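Local coordinates for protein aromatic-amino-acid aminotransferase (Burkholderia pseudomallei, PDB 4F4E) that probably transfers the amino group between aromatic amino acids such as tyrosine and 2-oxoglutarate, using pyridoxal 5'-phosphate as cofactor, and works as a homodimer, at residues 189-200 / 223-234. Sequence-based numbering, arbitrary orientation. Where two conformers were deposited one is given.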
ATOM      1  N   LEU A 189     -16.734  28.457   1.705  1.00 14.75           N
ATOM      2  CA  LEU A 189     -17.302  27.596   0.683  0.70 14.68           C
ATOM      3  C   LEU A 189     -18.041  28.425  -0.369  1.00 15.03           C
ATOM      4  O   LEU A 189     -17.927  28.168  -1.561  1.00 14.72           O
ATOM      5  CB  LEU A 189     -18.261  26.575   1.306  0.70 14.73           C
ATOM      6  CG  LEU A 189     -17.717  25.567   2.310  0.70 14.32           C
ATOM      7  CD1 LEU A 189     -18.906  24.881   2.999  0.70 14.32           C
ATOM      8  CD2 LEU A 189     -16.799  24.579   1.621  0.70 13.56           C
ATOM      9  N   ASN A 190     -18.775  29.438   0.077  1.00 15.75           N
ATOM     10  CA  ASN A 190     -19.510  30.350  -0.819  1.00 16.60           C
ATOM     11  C   ASN A 190     -18.629  31.228  -1.717  1.00 16.42           C
ATOM     12  O   ASN A 190     -19.140  31.997  -2.560  1.00 16.89           O
ATOM     13  CB  ASN A 190     -20.513  31.189   0.000  1.00 17.94           C
ATOM     14  CG  ASN A 190     -21.855  30.508   0.122  1.00 18.60           C
ATOM     15  OD1 ASN A 190     -22.312  29.800  -0.806  1.00 20.69           O
ATOM     16  ND2 ASN A 190     -22.504  30.705   1.236  1.00 20.14           N
ATOM     17  N   GLY A 191     -17.326  31.126  -1.551  1.00 15.62           N
ATOM     18  CA  GLY A 191     -16.351  31.751  -2.440  1.00 16.16           C
ATOM     19  C   GLY A 191     -15.493  30.828  -3.280  1.00 16.05           C
ATOM     20  O   GLY A 191     -14.738  31.297  -4.142  1.00 16.84           O
ATOM     21  N   TYR A 192     -15.612  29.514  -3.083  1.00 15.20           N
ATOM     22  CA  TYR A 192     -14.798  28.579  -3.837  1.00 15.36           C
ATOM     23  C   TYR A 192     -15.312  28.353  -5.252  1.00 15.69           C
ATOM     24  O   TYR A 192     -16.523  28.300  -5.501  1.00 15.37           O
ATOM     25  CB  TYR A 192     -14.696  27.223  -3.122  1.00 14.57           C
ATOM     26  CG  TYR A 192     -13.926  27.248  -1.817  1.00 14.49           C
ATOM     27  CD1 TYR A 192     -12.986  28.261  -1.523  1.00 14.61           C
ATOM     28  CD2 TYR A 192     -14.105  26.222  -0.885  1.00 13.90           C
ATOM     29  CE1 TYR A 192     -12.266  28.245  -0.331  1.00 14.38           C
ATOM     30  CE2 TYR A 192     -13.412  26.215   0.303  1.00 13.93           C
ATOM     31  CZ  TYR A 192     -12.493  27.205   0.585  1.00 14.17           C
ATOM     32  OH  TYR A 192     -11.807  27.140   1.764  1.00 13.55           O
ATOM     33  N   GLU A 193     -14.377  28.218  -6.182  1.00 16.62           N
ATOM     34  CA  GLU A 193     -14.706  28.011  -7.559  1.00 17.80           C
ATOM     35  C   GLU A 193     -15.194  26.589  -7.850  1.00 16.88           C
ATOM     36  O   GLU A 193     -14.840  25.647  -7.177  1.00 15.46           O
ATOM     37  CB  GLU A 193     -13.509  28.354  -8.439  1.00 19.65           C
ATOM     38  CG  GLU A 193     -13.310  29.838  -8.543  1.00 22.55           C
ATOM     39  CD  GLU A 193     -14.571  30.596  -9.040  1.00 25.31           C
ATOM     40  OE1 GLU A 193     -15.082  30.257 -10.143  1.00 29.74           O
ATOM     41  OE2 GLU A 193     -15.035  31.537  -8.352  1.00 28.19           O
ATOM     42  N   PRO A 194     -16.005  26.430  -8.907  1.00 17.30           N
ATOM     43  CA  PRO A 194     -16.404  25.077  -9.305  1.00 16.46           C
ATOM     44  C   PRO A 194     -15.229  24.109  -9.397  1.00 15.75           C
ATOM     45  O   PRO A 194     -14.202  24.455  -9.943  1.00 15.78           O
ATOM     46  CB  PRO A 194     -17.012  25.287 -10.686  1.00 17.49           C
ATOM     47  CG  PRO A 194     -17.459  26.685 -10.678  1.00 18.03           C
ATOM     48  CD  PRO A 194     -16.464  27.435  -9.884  1.00 18.12           C
ATOM     49  N   GLY A 195     -15.400  22.900  -8.866  1.00 15.15           N
ATOM     50  CA  GLY A 195     -14.366  21.838  -8.934  1.00 14.08           C
ATOM     51  C   GLY A 195     -13.431  21.816  -7.747  1.00 13.47           C
ATOM     52  O   GLY A 195     -12.608  20.881  -7.617  1.00 12.98           O
ATOM     53  N   THR A 196     -13.492  22.845  -6.899  1.00 13.06           N
ATOM     54  CA  THR A 196     -12.676  22.853  -5.681  1.00 12.75           C
ATOM     55  C   THR A 196     -13.064  21.629  -4.856  1.00 12.12           C
ATOM     56  O   THR A 196     -14.238  21.327  -4.695  1.00 11.67           O
ATOM     57  CB  THR A 196     -12.914  24.132  -4.830  1.00 12.78           C
ATOM     58  OG1 THR A 196     -12.670  25.293  -5.648  1.00 13.30           O
ATOM     59  CG2 THR A 196     -12.062  24.142  -3.536  1.00 12.30           C
ATOM     60  N   ILE A 197     -12.040  20.928  -4.380  1.00 11.77           N
ATOM     61  CA  ILE A 197     -12.200  19.694  -3.660  1.00 11.34           C
ATOM     62  C   ILE A 197     -12.213  20.065  -2.185  1.00 11.15           C
ATOM     63  O   ILE A 197     -11.234  20.586  -1.659  1.00 11.84           O
ATOM     64  CB  ILE A 197     -11.039  18.743  -3.948  1.00 10.93           C
ATOM     65  CG1 ILE A 197     -10.948  18.384  -5.441  1.00 11.29           C
ATOM     66  CG2 ILE A 197     -11.088  17.538  -3.016  1.00 10.48           C
ATOM     67  CD1 ILE A 197      -9.524  18.111  -5.897  1.00 11.15           C
ATOM     68  N   VAL A 198     -13.316  19.764  -1.497  1.00 10.95           N
ATOM     69  CA  VAL A 198     -13.476  20.157  -0.113  1.00 10.37           C
ATOM     70  C   VAL A 198     -13.387  18.918   0.798  1.00  9.79           C
ATOM     71  O   VAL A 198     -14.239  18.065   0.733  1.00  9.52           O
ATOM     72  CB  VAL A 198     -14.823  20.884   0.113  1.00 10.56           C
ATOM     73  CG1 VAL A 198     -14.867  21.407   1.554  1.00 10.61           C
ATOM     74  CG2 VAL A 198     -15.017  22.073  -0.876  1.00 11.21           C
ATOM     75  N   VAL A 199     -12.344  18.838   1.613  1.00  9.32           N
ATOM     76  CA  VAL A 199     -12.086  17.675   2.472  1.00  9.03           C
ATOM     77  C   VAL A 199     -12.825  17.911   3.783  1.00  9.05           C
ATOM     78  O   VAL A 199     -12.542  18.860   4.493  1.00  9.23           O
ATOM     79  CB  VAL A 199     -10.592  17.468   2.717  1.00  8.65           C
ATOM     80  CG1 VAL A 199     -10.335  16.283   3.642  1.00  8.50           C
ATOM     81  CG2 VAL A 199      -9.847  17.357   1.394  1.00  8.96           C
ATOM     82  N   LEU A 200     -13.805  17.064   4.051  1.00  8.93           N
ATOM     83  CA  LEU A 200     -14.757  17.211   5.131  1.00  9.24           C
ATOM     84  C   LEU A 200     -14.689  15.985   6.040  1.00  9.09           C
ATOM     85  O   LEU A 200     -14.889  14.841   5.578  1.00  8.96           O
ATOM     86  CB  LEU A 200     -16.172  17.320   4.536  1.00  9.58           C
ATOM     87  CG  LEU A 200     -16.433  18.583   3.703  1.00  9.92           C
ATOM     88  CD1 LEU A 200     -17.629  18.425   2.723  1.00 10.14           C
ATOM     89  CD2 LEU A 200     -16.663  19.763   4.657  1.00  9.85           C
ATOM     90  N   VAL A 223     -24.530  24.281  -0.291  1.00 17.29           N
ATOM     91  CA  VAL A 223     -23.489  25.111  -0.927  1.00 16.77           C
ATOM     92  C   VAL A 223     -22.604  24.323  -1.877  1.00 15.93           C
ATOM     93  O   VAL A 223     -22.349  24.772  -2.981  1.00 15.71           O
ATOM     94  CB  VAL A 223     -22.629  25.886   0.103  1.00 16.87           C
ATOM     95  CG1 VAL A 223     -21.575  26.717  -0.604  1.00 17.35           C
ATOM     96  CG2 VAL A 223     -23.534  26.791   0.919  1.00 17.08           C
ATOM     97  N   VAL A 224     -22.159  23.129  -1.460  1.00 14.94           N
ATOM     98  CA  VAL A 224     -21.375  22.266  -2.343  1.00 14.40           C
ATOM     99  C   VAL A 224     -22.163  21.997  -3.626  1.00 14.56           C
ATOM    100  O   VAL A 224     -21.610  22.033  -4.714  1.00 14.51           O
ATOM    101  CB  VAL A 224     -20.990  20.953  -1.636  1.00 13.77           C
ATOM    102  CG1 VAL A 224     -20.505  19.897  -2.650  1.00 13.25           C
ATOM    103  CG2 VAL A 224     -19.947  21.191  -0.564  1.00 13.14           C
ATOM    104  N   LYS A 225     -23.449  21.714  -3.494  1.00 15.10           N
ATOM    105  CA  LYS A 225     -24.274  21.457  -4.677  0.50 15.89           C
ATOM    106  C   LYS A 225     -24.379  22.705  -5.552  1.00 16.58           C
ATOM    107  O   LYS A 225     -24.079  22.649  -6.754  1.00 16.90           O
ATOM    108  CB  LYS A 225     -25.662  20.909  -4.312  0.50 16.31           C
ATOM    109  CG  LYS A 225     -26.474  20.492  -5.549  0.50 16.86           C
ATOM    110  CD  LYS A 225     -27.314  19.228  -5.332  0.50 16.96           C
ATOM    111  CE  LYS A 225     -28.093  18.786  -6.579  0.50 17.40           C
ATOM    112  NZ  LYS A 225     -27.559  17.565  -7.229  0.50 17.29           N
ATOM    113  N   ALA A 226     -24.795  23.824  -4.956  1.00 17.17           N
ATOM    114  CA  ALA A 226     -24.985  25.069  -5.690  1.00 17.55           C
ATOM    115  C   ALA A 226     -23.706  25.559  -6.396  1.00 17.44           C
ATOM    116  O   ALA A 226     -23.780  26.091  -7.541  1.00 17.71           O
ATOM    117  CB  ALA A 226     -25.578  26.152  -4.799  1.00 17.83           C
ATOM    118  N   ARG A 227     -22.557  25.362  -5.757  1.00 16.22           N
ATOM    119  CA  ARG A 227     -21.301  25.846  -6.308  1.00 16.24           C
ATOM    120  C   ARG A 227     -20.493  24.803  -7.070  1.00 16.53           C
ATOM    121  O   ARG A 227     -19.431  25.092  -7.599  1.00 16.11           O
ATOM    122  CB  ARG A 227     -20.515  26.527  -5.218  1.00 16.20           C
ATOM    123  CG  ARG A 227     -21.211  27.831  -4.813  1.00 16.48           C
ATOM    124  CD  ARG A 227     -20.403  28.596  -3.812  1.00 15.93           C
ATOM    125  NE  ARG A 227     -19.230  29.177  -4.441  1.00 15.91           N
ATOM    126  CZ  ARG A 227     -19.247  30.230  -5.258  1.00 15.90           C
ATOM    127  NH1 ARG A 227     -20.374  30.852  -5.581  1.00 16.61           N
ATOM    128  NH2 ARG A 227     -18.108  30.688  -5.739  1.00 15.92           N
ATOM    129  N   ARG A 228     -21.052  23.598  -7.204  1.00 16.65           N
ATOM    130  CA  ARG A 228     -20.392  22.505  -7.929  1.00 17.03           C
ATOM    131  C   ARG A 228     -18.989  22.229  -7.389  1.00 14.87           C
ATOM    132  O   ARG A 228     -18.046  22.023  -8.137  1.00 14.63           O
ATOM    133  CB  ARG A 228     -20.409  22.766  -9.426  1.00 19.36           C
ATOM    134  CG  ARG A 228     -21.816  23.142  -9.903  1.00 22.69           C
ATOM    135  CD  ARG A 228     -21.923  23.141 -11.412  1.00 26.86           C
ATOM    136  NE  ARG A 228     -21.240  24.303 -12.001  1.00 30.37           N
ATOM    137  CZ  ARG A 228     -20.098  24.271 -12.703  1.00 32.23           C
ATOM    138  NH1 ARG A 228     -19.437  23.125 -12.943  1.00 33.88           N
ATOM    139  NH2 ARG A 228     -19.603  25.422 -13.167  1.00 34.31           N
ATOM    140  N   LEU A 229     -18.904  22.191  -6.066  1.00 13.52           N
ATOM    141  CA  LEU A 229     -17.701  21.768  -5.383  1.00 12.80           C
ATOM    142  C   LEU A 229     -17.676  20.240  -5.347  1.00 12.37           C
ATOM    143  O   LEU A 229     -18.703  19.585  -5.512  1.00 12.83           O
ATOM    144  CB  LEU A 229     -17.672  22.353  -3.982  1.00 12.49           C
ATOM    145  CG  LEU A 229     -17.956  23.866  -3.943  1.00 13.04           C
ATOM    146  CD1 LEU A 229     -17.672  24.324  -2.525  1.00 13.29           C
ATOM    147  CD2 LEU A 229     -17.125  24.670  -4.943  1.00 13.22           C
ATOM    148  N   VAL A 230     -16.503  19.671  -5.112  1.00 11.63           N
ATOM    149  CA  VAL A 230     -16.355  18.213  -5.073  1.00 10.66           C
ATOM    150  C   VAL A 230     -16.122  17.855  -3.626  1.00 10.24           C
ATOM    151  O   VAL A 230     -15.053  18.120  -3.065  1.00  9.95           O
ATOM    152  CB  VAL A 230     -15.170  17.749  -5.941  1.00 10.44           C
ATOM    153  CG1 VAL A 230     -14.990  16.218  -5.799  1.00 10.04           C
ATOM    154  CG2 VAL A 230     -15.364  18.204  -7.394  1.00 10.53           C
ATOM    155  N   PRO A 231     -17.131  17.252  -2.979  1.00 10.26           N
ATOM    156  CA  PRO A 231     -16.959  16.886  -1.575  1.00 10.11           C
ATOM    157  C   PRO A 231     -16.136  15.602  -1.440  1.00  9.86           C
ATOM    158  O   PRO A 231     -16.417  14.609  -2.104  1.00  9.56           O
ATOM    159  CB  PRO A 231     -18.381  16.669  -1.083  1.00 10.32           C
ATOM    160  CG  PRO A 231     -19.116  16.213  -2.297  1.00 10.53           C
ATOM    161  CD  PRO A 231     -18.451  16.871  -3.493  1.00 10.52           C
ATOM    162  N   PHE A 232     -15.166  15.660  -0.542  1.00  9.85           N
ATOM    163  CA  PHE A 232     -14.311  14.539  -0.261  1.00  9.47           C
ATOM    164  C   PHE A 232     -14.476  14.254   1.216  1.00  9.53           C
ATOM    165  O   PHE A 232     -13.817  14.858   2.088  1.00  9.65           O
ATOM    166  CB  PHE A 232     -12.832  14.791  -0.688  1.00  9.39           C
ATOM    167  CG  PHE A 232     -12.051  13.513  -0.976  1.00  9.28           C
ATOM    168  CD1 PHE A 232     -12.272  12.333  -0.239  1.00  9.00           C
ATOM    169  CD2 PHE A 232     -11.080  13.500  -1.940  1.00  9.27           C
ATOM    170  CE1 PHE A 232     -11.553  11.156  -0.529  1.00  8.74           C
ATOM    171  CE2 PHE A 232     -10.357  12.321  -2.229  1.00  9.09           C
ATOM    172  CZ  PHE A 232     -10.607  11.153  -1.536  1.00  8.75           C
ATOM    173  N   LEU A 233     -15.385  13.326   1.537  1.00  9.53           N
ATOM    174  CA  LEU A 233     -15.634  13.009   2.944  0.50  9.30           C
ATOM    175  C   LEU A 233     -14.547  12.055   3.441  1.00  8.94           C
ATOM    176  O   LEU A 233     -14.132  11.124   2.728  1.00  8.77           O
ATOM    177  CB  LEU A 233     -17.038  12.416   3.121  0.50  9.58           C
ATOM    178  CG  LEU A 233     -18.172  13.429   2.915  0.50 10.05           C
ATOM    179  CD1 LEU A 233     -19.452  12.721   2.541  0.50 10.35           C
ATOM    180  CD2 LEU A 233     -18.382  14.256   4.188  0.50 10.29           C
ATOM    181  N   ASP A 234     -14.072  12.287   4.662  1.00  8.78           N
ATOM    182  CA  ASP A 234     -13.072  11.443   5.324  1.00  8.65           C
ATOM    183  C   ASP A 234     -13.714  10.959   6.619  1.00  8.28           C
ATOM    184  O   ASP A 234     -13.999  11.753   7.545  1.00  7.83           O
ATOM    185  CB  ASP A 234     -11.832  12.265   5.639  1.00  8.99           C
ATOM    186  CG  ASP A 234     -10.722  11.464   6.300  1.00  9.69           C
ATOM    187  OD1 ASP A 234     -10.992  10.372   6.873  1.00 11.04           O
ATOM    188  OD2 ASP A 234      -9.550  11.939   6.269  1.00  9.21           O
TER
HETATM  189  O   HOH W   1     -18.539  27.747  -7.636  1.00 16.71           O
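R227, near the C-terminal end of the helix that begins at 214, lays its guanidinium against the turn from L189 to Y192. Its chain bends at chi3 (72°), which turns one face of the guanidinium to N190 O, 3.2 Å above the plane of R227, and its NE/NH2 edge to Y192 O. R227 NH2 donates to Y192 O at 2.9 Å, from above the carbonyl plane, and NE adds a weak bond to the same oxygen. A water over the opposite face donates to both Y192 O and R227 O, so Y192 O takes the water, NH2 and, weakly, NE.

L229 follows the Schellman motif formed at R228, which has a positive phi (55°). Its two methyls meet different partners: L229 CD2 reaches E193 O at 3.3 Å and also Y192 CB, while CD1 packs on V198 CG2 and L189 CD2. P194 CB lies over a face of the R228 guanidinium, and G195 N bonds to R228 O.

From T196 onward the chains pair as parallel strands. The N-H of V230 points almost straight at T196 O (2.8 Å from V230 N, N-H...O 179°), and the ladder of backbone bonds continues to D234 N on L200 O. L200 lies on the same face as P231 and L233. L200 CB touches L233 CD2 at 3.8 Å and its CD1 approaches P231 CB; F254 of helix 249-256 covers this group. On the other face I197 CG2 meets the edge of the F232 ring.

D234, at the end of the ladder, bonds through OD2 to H156 and lies close to N1 of the pyridoxal phosphate–lysine residue at position 269. The arrangement is a beta-alpha-beta unit in the mixed sheet of the class I aminotransferase fold, with its second strand leading to the cofactor site.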